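Long-range contacts in signal transduction histidine-protein kinase/phosphatase MprB (Mycobacterium hassiacum, PDB 6BLK), which probably autophosphorylates on a histidine using ATP as the sensor kinase and phosphatase of a mycobacterial two-component system, this chain being its ATP-binding domain: residues D56-W61 and I84-P89; L133-A138 and P145-H150. All coordinates share one frame; numbering follows the deposited sequence.

How the contacts relate
Contacts 1 and 2 lie in the ATP-binding domain of the histidine kinase, GHKL type, their centres about 10 Å apart, and both touch the nucleotide. Along the chain they come in series: contact 1 joins the end of helix 44-60 to the loop after strand 79-85, and contact 2 follows as the hairpin of strands 132-137 and 147-154. Strand 79-85 pairs with strand 147-154 in the mixed sheet, so the two contacts meet directly, through hydrogen bonds of 3.0 Å from Thr147 N to Asp86 OD1 and from Ile149 N to Ile84 O. Contact 1 supplies a magnesium ligand and hydrogen bonds to the phosphates and the adenine, while contact 2 extends the sheet beside the adenine.

Contact 1 (D56-W61 and I84-P89); sequences DNAAKW and ITDQGP. With MG (magnesium ion), chain F; ATP (adenosine-5'-triphosphate), chain E.
With CG between its backbone N and carbonyl carbon (chi1 60°), Asp86 sets its carboxylate beside Ala58, whose CA lies 3.7 Å from Asp86 OD2. Asn57 instead sets CG opposite its own carbonyl carbon (chi1 -66°), which carries the amide to the phosphates. No hydrogen bond joins the two segments directly; the nucleotide bridges them. ATP N6 donates to Asp86 OD2 at 2.9 Å in a nearly straight bond (164°), while Asp86 OD1 closes an Asx turn by accepting from Gly88 N and also takes Thr147 N, holding the carboxylate from both ends. Asn57 OD1 binds magnesium at 2.1 Å, and Asn57 ND2 donates to ATP O2A, itself a ligand of the magnesium. Three phosphate oxygens and two waters complete six ligands. Lys60, bent at chi3, hydrogen-bonds ATP O2B through NZ at 2.8 Å. The Trp61 ring turns one face to the nucleotide, with CH2 3.4 Å from ATP C3', and NE1 bonds Arg110 O. Gly88 CA packs on Trp61 O, and Pro89 CD approaches Trp61 CB. Deeper inside, Ala58 CB meets Ile84 CG2 at 4.0 Å. Ile84 also rests on Val54 and Leu55, seating helix 44-60 against strand 79-85, which strand 147-154 flanks in the sheet.

Contact 2 (L133-A138 and P145-H150); sequences LRVDYA and PGTAIH. With ATP (adenosine-5'-triphosphate), chain E.
A beta hairpin brings strand 132-137 antiparallel to strand 147-154 in the mixed sheet of the ATP-binding domain. Arg134 with His150 and Asp136 with Ala148 are hydrogen-bonded pairs, whereas Val135 with Ile149 and Tyr137 with Thr147 are non-hydrogen-bonded ones. His150 N gives Arg134 O an almost linear bond (2.9 Å, 176°); just beyond the last pair, Ala138 N bonds Gly146 O from above the carbonyl plane. On the face carrying Arg134, Asp136, Ala148 and His150, the Arg134 guanidinium lies flat over the imidazole of His150, centres 4.0 Å apart and planes 23° apart, with NH2 above the ring. The Arg134 chain, extended from CG to NE, lets NH1 form a salt bridge with the anti lone pair of Asp136 OD2 at 3.0 Å, in the guanidinium plane. The other carboxylate oxygen, Asp136 OD1, accepts from Tyr137 N. On the other face of the sheet, Val135 CG2 meets Ile149 CD1 at 4.0 Å and also touches the methyl of Thr147. Near the turn, Pro145 CG sits over one face of the Tyr137 ring in a CH-pi contact, 3.8 Å from its centroid; Arg96 adds a cation-pi partner. Thr147 OG1 comes within 3.4 Å of ATP N1. Salt bridge and stack together fix the guanidinium's rotation; Glu81, bonded to His150 ND1, would tend to favour a protonated imidazole, whereas the stacked guanidinium would tend to oppose it.

Contact 1 (D56-W61 and I84-P89)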
ATOM      1  N   ASP A  56      -3.791  -5.271   3.021  1.00 18.34           N
ATOM      2  CA  ASP A  56      -4.675  -5.757   4.071  1.00 13.88           C
ATOM      3  C   ASP A  56      -5.675  -4.682   4.489  1.00 17.73           C
ATOM      4  O   ASP A  56      -6.863  -4.978   4.672  1.00 13.12           O
ATOM      5  CB  ASP A  56      -3.870  -6.233   5.273  1.00 16.51           C
ATOM      6  CG  ASP A  56      -4.732  -6.896   6.305  1.00 27.95           C
ATOM      7  OD1 ASP A  56      -5.316  -7.947   5.962  1.00 27.02           O
ATOM      8  OD2 ASP A  56      -4.823  -6.353   7.431  1.00 27.58           O
ATOM      9  N   ASN A  57      -5.226  -3.422   4.625  1.00 12.85           N
ATOM     10  CA  ASN A  57      -6.140  -2.328   4.955  1.00 13.98           C
ATOM     11  C   ASN A  57      -7.141  -2.118   3.842  1.00 20.06           C
ATOM     12  O   ASN A  57      -8.338  -1.914   4.097  1.00 15.56           O
ATOM     13  CB  ASN A  57      -5.386  -1.014   5.211  1.00 12.83           C
ATOM     14  CG  ASN A  57      -4.527  -1.065   6.441  1.00 17.13           C
ATOM     15  OD1 ASN A  57      -4.755  -1.876   7.348  1.00 14.39           O
ATOM     16  ND2 ASN A  57      -3.516  -0.197   6.481  1.00 13.05           N
ATOM     17  N   ALA A  58      -6.675  -2.183   2.600  1.00 14.01           N
ATOM     18  CA  ALA A  58      -7.570  -1.958   1.483  1.00 16.33           C
ATOM     19  C   ALA A  58      -8.674  -2.995   1.506  1.00 15.70           C
ATOM     20  O   ALA A  58      -9.843  -2.675   1.261  1.00 17.16           O
ATOM     21  CB  ALA A  58      -6.791  -2.005   0.160  1.00 17.12           C
ATOM     22  N   ALA A  59      -8.323  -4.241   1.814  1.00 13.95           N
ATOM     23  CA  ALA A  59      -9.325  -5.304   1.869  1.00 17.80           C
ATOM     24  C   ALA A  59     -10.255  -5.124   3.063  1.00 21.44           C
ATOM     25  O   ALA A  59     -11.475  -5.276   2.934  1.00 21.79           O
ATOM     26  CB  ALA A  59      -8.658  -6.680   1.923  1.00 19.53           C
ATOM     27  N   LYS A  60      -9.702  -4.775   4.222  1.00 13.22           N
ATOM     28  CA  LYS A  60     -10.507  -4.739   5.446  1.00 13.74           C
ATOM     29  C   LYS A  60     -11.686  -3.807   5.279  1.00 19.48           C
ATOM     30  O   LYS A  60     -12.828  -4.140   5.662  1.00 18.66           O
ATOM     31  CB  LYS A  60      -9.661  -4.298   6.653  1.00 19.18           C
ATOM     32  CG  LYS A  60      -8.821  -5.407   7.242  1.00 16.34           C
ATOM     33  CD  LYS A  60      -7.791  -4.857   8.239  1.00 21.95           C
ATOM     34  CE  LYS A  60      -8.435  -4.306   9.479  1.00 16.16           C
ATOM     35  NZ  LYS A  60      -7.451  -3.746  10.494  1.00 18.88           N
ATOM     36  N   TRP A  61     -11.429  -2.632   4.713  1.00 15.76           N
ATOM     37  CA  TRP A  61     -12.428  -1.585   4.598  1.00 17.98           C
ATOM     38  C   TRP A  61     -13.049  -1.510   3.199  1.00 14.16           C
ATOM     39  O   TRP A  61     -13.744  -0.541   2.897  1.00 20.02           O
ATOM     40  CB  TRP A  61     -11.827  -0.253   5.046  1.00 17.01           C
ATOM     41  CG  TRP A  61     -11.667  -0.227   6.556  1.00 19.74           C
ATOM     42  CD1 TRP A  61     -12.659  -0.053   7.475  1.00 16.56           C
ATOM     43  CD2 TRP A  61     -10.452  -0.403   7.313  1.00 14.48           C
ATOM     44  NE1 TRP A  61     -12.144  -0.117   8.753  1.00 18.11           N
ATOM     45  CE2 TRP A  61     -10.789  -0.318   8.680  1.00 15.92           C
ATOM     46  CE3 TRP A  61      -9.114  -0.616   6.959  1.00 20.38           C
ATOM     47  CZ2 TRP A  61      -9.847  -0.461   9.690  1.00 18.71           C
ATOM     48  CZ3 TRP A  61      -8.176  -0.750   7.967  1.00 15.59           C
ATOM     49  CH2 TRP A  61      -8.545  -0.669   9.315  1.00 16.95           C
ATOM     50  N   ILE A  84      -2.190   1.979  -4.261  1.00  9.82           N
ATOM     51  CA  ILE A  84      -3.167   0.966  -3.860  1.00 11.50           C
ATOM     52  C   ILE A  84      -4.450   1.678  -3.424  1.00 12.49           C
ATOM     53  O   ILE A  84      -4.430   2.587  -2.578  1.00 11.72           O
ATOM     54  CB  ILE A  84      -2.623   0.050  -2.755  1.00 12.26           C
ATOM     55  CG1 ILE A  84      -1.496  -0.830  -3.301  1.00 12.62           C
ATOM     56  CG2 ILE A  84      -3.740  -0.804  -2.160  1.00 12.50           C
ATOM     57  CD1 ILE A  84      -0.625  -1.484  -2.253  1.00 13.33           C
ATOM     58  N   THR A  85      -5.558   1.318  -4.063  1.00 12.97           N
ATOM     59  CA  THR A  85      -6.790   2.064  -3.925  1.00 12.15           C
ATOM     60  C   THR A  85      -7.920   1.126  -3.555  1.00 14.03           C
ATOM     61  O   THR A  85      -7.942  -0.048  -3.947  1.00 14.54           O
ATOM     62  CB  THR A  85      -7.217   2.813  -5.212  1.00 13.52           C
ATOM     63  OG1 THR A  85      -7.280   1.886  -6.300  1.00 20.51           O
ATOM     64  CG2 THR A  85      -6.297   3.925  -5.549  1.00 16.62           C
ATOM     65  N   ASP A  86      -8.876   1.665  -2.806  1.00 10.56           N
ATOM     66  CA  ASP A  86     -10.091   0.911  -2.484  1.00 12.77           C
ATOM     67  C   ASP A  86     -11.313   1.797  -2.666  1.00 12.55           C
ATOM     68  O   ASP A  86     -11.229   2.971  -3.034  1.00 14.12           O
ATOM     69  CB  ASP A  86     -10.035   0.336  -1.066  1.00 15.81           C
ATOM     70  CG  ASP A  86      -9.884   1.409  -0.028  1.00 20.67           C
ATOM     71  OD1 ASP A  86     -10.760   2.308   0.054  1.00 16.41           O
ATOM     72  OD2 ASP A  86      -8.846   1.388   0.675  1.00 17.35           O
ATOM     73  N   GLN A  87     -12.489   1.196  -2.407  1.00 13.88           N
ATOM     74  CA  GLN A  87     -13.777   1.862  -2.486  1.00 13.69           C
ATOM     75  C   GLN A  87     -14.413   1.980  -1.113  1.00 12.68           C
ATOM     76  O   GLN A  87     -15.636   2.002  -0.983  1.00 16.65           O
ATOM     77  CB  GLN A  87     -14.691   1.102  -3.437  1.00 13.35           C
ATOM     78  CG  GLN A  87     -14.218   1.114  -4.862  1.00 13.22           C
ATOM     79  CD  GLN A  87     -15.198   0.418  -5.789  1.00 20.02           C
ATOM     80  OE1 GLN A  87     -15.428  -0.783  -5.680  1.00 22.30           O
ATOM     81  NE2 GLN A  87     -15.780   1.175  -6.695  1.00 32.97           N
ATOM     82  N   GLY A  88     -13.584   2.031  -0.086  1.00 11.54           N
ATOM     83  CA  GLY A  88     -14.021   2.221   1.263  1.00 16.30           C
ATOM     84  C   GLY A  88     -14.313   3.674   1.556  1.00 14.54           C
ATOM     85  O   GLY A  88     -14.438   4.516   0.662  1.00 13.48           O
ATOM     86  N   PRO A  89     -14.458   4.005   2.839  1.00 15.66           N
ATOM     87  CA  PRO A  89     -14.894   5.360   3.186  1.00 12.45           C
ATOM     88  C   PRO A  89     -13.883   6.448   2.902  1.00 17.85           C
ATOM     89  O   PRO A  89     -14.266   7.629   2.843  1.00 19.08           O
ATOM     90  CB  PRO A  89     -15.156   5.259   4.694  1.00 18.59           C
ATOM     91  CG  PRO A  89     -14.244   4.170   5.127  1.00 19.75           C
ATOM     92  CD  PRO A  89     -14.285   3.166   4.036  1.00 20.47           C
TER
HETATM   93 MG    MG F 502      -3.675  -2.304   9.111  1.00 13.78          MG
HETATM   94  PG  ATP E 501      -2.908  -3.326  12.113  1.00 16.53           P
HETATM   95  O1G ATP E 501      -2.617  -2.840  10.706  1.00 13.19           O
HETATM   96  O2G ATP E 501      -1.859  -3.036  13.197  1.00 14.41           O
HETATM   97  O3G ATP E 501      -3.460  -4.740  12.184  1.00 19.04           O
HETATM   98  PB  ATP E 501      -4.957  -1.265  11.752  1.00 14.36           P
HETATM   99  O1B ATP E 501      -6.070  -0.751  12.649  1.00 19.29           O
HETATM  100  O2B ATP E 501      -5.256  -1.931  10.454  1.00 11.83           O
HETATM  101  O3B ATP E 501      -4.151  -2.398  12.610  1.00 13.25           O
HETATM  102  PA  ATP E 501      -3.198   0.575  10.293  1.00 11.69           P
HETATM  103  O1A ATP E 501      -1.919   1.261  10.763  1.00 15.25           O
HETATM  104  O2A ATP E 501      -3.090  -0.430   9.174  1.00 13.53           O
HETATM  105  O3A ATP E 501      -3.853  -0.066  11.644  1.00 12.75           O
HETATM  106  O5' ATP E 501      -4.243   1.703   9.980  1.00 14.45           O
HETATM  107  C5' ATP E 501      -4.511   2.721  10.929  1.00 20.96           C
HETATM  108  C4' ATP E 501      -5.979   3.113  10.816  1.00 19.14           C
HETATM  109  O4' ATP E 501      -6.115   3.865   9.605  1.00 18.42           O
HETATM  110  C3' ATP E 501      -7.016   1.986  10.732  1.00 20.17           C
HETATM  111  O3' ATP E 501      -7.429   1.520  12.035  1.00 14.50           O
HETATM  112  C2' ATP E 501      -8.139   2.691   9.993  1.00 17.20           C
HETATM  113  O2' ATP E 501      -8.907   3.536  10.870  1.00 16.87           O
HETATM  114  C1' ATP E 501      -7.397   3.605   9.045  1.00 20.14           C
HETATM  115  N9  ATP E 501      -7.167   3.017   7.713  1.00 15.30           N
HETATM  116  C8  ATP E 501      -5.994   2.516   7.195  1.00 15.99           C
HETATM  117  N7  ATP E 501      -6.184   2.110   5.907  1.00 13.76           N
HETATM  118  C5  ATP E 501      -7.479   2.361   5.613  1.00 12.87           C
HETATM  119  C6  ATP E 501      -8.277   2.193   4.418  1.00 19.30           C
HETATM  120  N6  ATP E 501      -7.720   1.631   3.337  1.00 15.23           N
HETATM  121  N1  ATP E 501      -9.552   2.576   4.470  1.00 17.54           N
HETATM  122  C2  ATP E 501     -10.097   3.119   5.574  1.00 15.01           C
HETATM  123  N3  ATP E 501      -9.411   3.325   6.707  1.00 18.56           N
HETATM  124  C4  ATP E 501      -8.107   2.970   6.769  1.00 18.46           C
HETATM  125  O   HOH W   1      -4.617  -4.344   9.005  1.00 17.49           O
HETATM  126  O   HOH W   2      -2.075  -2.892   7.871  1.00 12.46           O

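Contact 2 (L133-A138 and P145-H150)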
ATOM      1  N   LEU A 133       5.848   8.514   0.824  1.00 11.21           N
ATOM      2  CA  LEU A 133       4.477   8.042   0.753  1.00 14.18           C
ATOM      3  C   LEU A 133       3.521   9.140   1.174  1.00 13.07           C
ATOM      4  O   LEU A 133       3.896  10.158   1.782  1.00 16.23           O
ATOM      5  CB  LEU A 133       4.283   6.745   1.557  1.00 28.72           C
ATOM      6  CG  LEU A 133       4.504   6.643   3.050  1.00 22.34           C
ATOM      7  CD1 LEU A 133       4.349   5.199   3.474  1.00 22.23           C
ATOM      8  CD2 LEU A 133       5.867   7.171   3.475  1.00 22.80           C
ATOM      9  N   ARG A 134       2.282   8.957   0.742  1.00 14.21           N
ATOM     10  CA  ARG A 134       1.245   9.916   1.061  1.00 17.31           C
ATOM     11  C   ARG A 134      -0.093   9.216   0.918  1.00 15.40           C
ATOM     12  O   ARG A 134      -0.196   8.139   0.330  1.00 13.69           O
ATOM     13  CB  ARG A 134       1.313  11.155   0.171  1.00 23.37           C
ATOM     14  CG  ARG A 134       1.061  10.938  -1.268  1.00 21.98           C
ATOM     15  CD  ARG A 134       1.052  12.274  -2.010  1.00 25.57           C
ATOM     16  NE  ARG A 134       0.684  12.043  -3.395  1.00 20.57           N
ATOM     17  CZ  ARG A 134      -0.540  12.188  -3.902  1.00 31.17           C
ATOM     18  NH1 ARG A 134      -1.557  12.624  -3.168  1.00 20.27           N
ATOM     19  NH2 ARG A 134      -0.746  11.921  -5.177  1.00 20.86           N
ATOM     20  N   VAL A 135      -1.109   9.863   1.459  1.00 13.43           N
ATOM     21  CA  VAL A 135      -2.469   9.342   1.472  1.00 12.98           C
ATOM     22  C   VAL A 135      -3.368  10.386   0.834  1.00 13.81           C
ATOM     23  O   VAL A 135      -3.155  11.596   0.968  1.00 20.42           O
ATOM     24  CB  VAL A 135      -2.919   8.970   2.913  1.00 18.36           C
ATOM     25  CG1 VAL A 135      -2.732  10.138   3.859  1.00 30.09           C
ATOM     26  CG2 VAL A 135      -4.388   8.512   2.954  1.00 16.65           C
ATOM     27  N   ASP A 136      -4.386   9.910   0.113  1.00 14.96           N
ATOM     28  CA  ASP A 136      -5.323  10.785  -0.573  1.00 14.99           C
ATOM     29  C   ASP A 136      -6.611   9.986  -0.764  1.00 11.74           C
ATOM     30  O   ASP A 136      -6.668   8.808  -0.423  1.00 12.47           O
ATOM     31  CB  ASP A 136      -4.726  11.261  -1.906  1.00 17.29           C
ATOM     32  CG  ASP A 136      -5.275  12.599  -2.386  1.00 42.86           C
ATOM     33  OD1 ASP A 136      -6.463  12.924  -2.147  1.00 41.84           O
ATOM     34  OD2 ASP A 136      -4.492  13.325  -3.047  1.00 45.91           O
ATOM     35  N   TYR A 137      -7.629  10.624  -1.327  1.00 11.69           N
ATOM     36  CA  TYR A 137      -8.809   9.883  -1.761  1.00 12.51           C
ATOM     37  C   TYR A 137      -8.508   9.144  -3.056  1.00 16.45           C
ATOM     38  O   TYR A 137      -7.748   9.623  -3.903  1.00 15.51           O
ATOM     39  CB  TYR A 137     -10.004  10.811  -1.988  1.00 16.63           C
ATOM     40  CG  TYR A 137     -10.700  11.288  -0.755  1.00 15.45           C
ATOM     41  CD1 TYR A 137     -10.809  10.492   0.374  1.00 16.51           C
ATOM     42  CD2 TYR A 137     -11.215  12.563  -0.715  1.00 22.03           C
ATOM     43  CE1 TYR A 137     -11.476  10.954   1.501  1.00 18.68           C
ATOM     44  CE2 TYR A 137     -11.866  13.033   0.399  1.00 19.44           C
ATOM     45  CZ  TYR A 137     -11.983  12.237   1.497  1.00 16.49           C
ATOM     46  OH  TYR A 137     -12.641  12.741   2.602  1.00 23.14           O
ATOM     47  N   ALA A 138      -9.095   7.956  -3.201  1.00 15.27           N
ATOM     48  CA  ALA A 138      -8.968   7.220  -4.463  1.00 16.92           C
ATOM     49  C   ALA A 138      -9.766   7.876  -5.596  1.00 18.07           C
ATOM     50  O   ALA A 138      -9.293   7.937  -6.742  1.00 19.79           O
ATOM     51  CB  ALA A 138      -9.394   5.770  -4.255  1.00 14.86           C
ATOM     52  N   PRO A 145     -15.475   7.805  -1.473  1.00 15.02           N
ATOM     53  CA  PRO A 145     -14.323   8.155  -2.319  1.00 14.38           C
ATOM     54  C   PRO A 145     -13.186   7.147  -2.272  1.00 17.22           C
ATOM     55  O   PRO A 145     -12.359   7.137  -3.193  1.00 16.58           O
ATOM     56  CB  PRO A 145     -13.900   9.517  -1.758  1.00 16.49           C
ATOM     57  CG  PRO A 145     -14.327   9.453  -0.326  1.00 18.78           C
ATOM     58  CD  PRO A 145     -15.642   8.756  -0.362  1.00 13.17           C
ATOM     59  N   GLY A 146     -13.116   6.314  -1.237  1.00 15.60           N
ATOM     60  CA  GLY A 146     -12.065   5.323  -1.091  1.00 14.98           C
ATOM     61  C   GLY A 146     -10.768   5.985  -0.681  1.00 11.88           C
ATOM     62  O   GLY A 146     -10.657   7.211  -0.730  1.00 15.22           O
ATOM     63  N   THR A 147      -9.818   5.170  -0.229  1.00 11.16           N
ATOM     64  CA  THR A 147      -8.463   5.600   0.115  1.00 12.83           C
ATOM     65  C   THR A 147      -7.482   5.210  -0.974  1.00 16.45           C
ATOM     66  O   THR A 147      -7.559   4.124  -1.554  1.00 12.53           O
ATOM     67  CB  THR A 147      -8.004   4.974   1.434  1.00 17.12           C
ATOM     68  OG1 THR A 147      -8.931   5.300   2.463  1.00 17.57           O
ATOM     69  CG2 THR A 147      -6.638   5.510   1.881  1.00 17.00           C
ATOM     70  N   ALA A 148      -6.513   6.089  -1.208  1.00 14.73           N
ATOM     71  CA  ALA A 148      -5.383   5.816  -2.072  1.00  9.40           C
ATOM     72  C   ALA A 148      -4.133   5.994  -1.233  1.00 12.47           C
ATOM     73  O   ALA A 148      -3.942   7.048  -0.621  1.00 14.36           O
ATOM     74  CB  ALA A 148      -5.397   6.755  -3.271  1.00 13.87           C
ATOM     75  N   ILE A 149      -3.324   4.942  -1.140  1.00 11.61           N
ATOM     76  CA  ILE A 149      -1.992   5.039  -0.559  1.00  9.56           C
ATOM     77  C   ILE A 149      -1.007   5.069  -1.709  1.00 12.03           C
ATOM     78  O   ILE A 149      -0.986   4.144  -2.530  1.00 10.20           O
ATOM     79  CB  ILE A 149      -1.691   3.866   0.365  1.00  8.66           C
ATOM     80  CG1 ILE A 149      -2.724   3.795   1.505  1.00 15.44           C
ATOM     81  CG2 ILE A 149      -0.284   3.987   0.893  1.00 16.19           C
ATOM     82  CD1 ILE A 149      -2.628   4.900   2.528  1.00 18.83           C
ATOM     83  N   HIS A 150      -0.172   6.116  -1.750  1.00  9.57           N
ATOM     84  CA  HIS A 150       0.783   6.332  -2.822  1.00  7.19           C
ATOM     85  C   HIS A 150       2.187   6.139  -2.252  1.00 14.40           C
ATOM     86  O   HIS A 150       2.571   6.843  -1.309  1.00 14.11           O
ATOM     87  CB  HIS A 150       0.663   7.765  -3.361  1.00 10.28           C
ATOM     88  CG  HIS A 150      -0.632   8.119  -4.014  1.00 16.98           C
ATOM     89  ND1 HIS A 150      -0.719   8.381  -5.363  1.00 13.15           N
ATOM     90  CD2 HIS A 150      -1.877   8.326  -3.512  1.00 17.84           C
ATOM     91  CE1 HIS A 150      -1.960   8.705  -5.671  1.00 15.91           C
ATOM     92  NE2 HIS A 150      -2.685   8.671  -4.569  1.00 15.28           N
TER
HETATM   93  PG  ATP E 501      -2.908  -3.326  12.113  1.00 16.53           P
HETATM   94  O1G ATP E 501      -2.617  -2.840  10.706  1.00 13.19           O
HETATM   95  O2G ATP E 501      -1.859  -3.036  13.197  1.00 14.41           O
HETATM   96  O3G ATP E 501      -3.460  -4.740  12.184  1.00 19.04           O
HETATM   97  PB  ATP E 501      -4.957  -1.265  11.752  1.00 14.36           P
HETATM   98  O1B ATP E 501      -6.070  -0.751  12.649  1.00 19.29           O
HETATM   99  O2B ATP E 501      -5.256  -1.931  10.454  1.00 11.83           O
HETATM  100  O3B ATP E 501      -4.151  -2.398  12.610  1.00 13.25           O
HETATM  101  PA  ATP E 501      -3.198   0.575  10.293  1.00 11.69           P
HETATM  102  O1A ATP E 501      -1.919   1.261  10.763  1.00 15.25           O
HETATM  103  O2A ATP E 501      -3.090  -0.430   9.174  1.00 13.53           O
HETATM  104  O3A ATP E 501      -3.853  -0.066  11.644  1.00 12.75           O
HETATM  105  O5' ATP E 501      -4.243   1.703   9.980  1.00 14.45           O
HETATM  106  C5' ATP E 501      -4.511   2.721  10.929  1.00 20.96           C
HETATM  107  C4' ATP E 501      -5.979   3.113  10.816  1.00 19.14           C
HETATM  108  O4' ATP E 501      -6.115   3.865   9.605  1.00 18.42           O
HETATM  109  C3' ATP E 501      -7.016   1.986  10.732  1.00 20.17           C
HETATM  110  O3' ATP E 501      -7.429   1.520  12.035  1.00 14.50           O
HETATM  111  C2' ATP E 501      -8.139   2.691   9.993  1.00 17.20           C
HETATM  112  O2' ATP E 501      -8.907   3.536  10.870  1.00 16.87           O
HETATM  113  C1' ATP E 501      -7.397   3.605   9.045  1.00 20.14           C
HETATM  114  N9  ATP E 501      -7.167   3.017   7.713  1.00 15.30           N
HETATM  115  C8  ATP E 501      -5.994   2.516   7.195  1.00 15.99           C
HETATM  116  N7  ATP E 501      -6.184   2.110   5.907  1.00 13.76           N
HETATM  117  C5  ATP E 501      -7.479   2.361   5.613  1.00 12.87           C
HETATM  118  C6  ATP E 501      -8.277   2.193   4.418  1.00 19.30           C
HETATM  119  N6  ATP E 501      -7.720   1.631   3.337  1.00 15.23           N
HETATM  120  N1  ATP E 501      -9.552   2.576   4.470  1.00 17.54           N
HETATM  121  C2  ATP E 501     -10.097   3.119   5.574  1.00 15.01           C
HETATM  122  N3  ATP E 501      -9.411   3.325   6.707  1.00 18.56           N
HETATM  123  C4  ATP E 501      -8.107   2.970   6.769  1.00 18.46           C
HETATM  124  O   HOH W   3      -7.950   8.380   2.284  1.00 26.31           O
HETATM  125  O   HOH W   4      -5.276   9.487  -5.366  1.00 25.31           O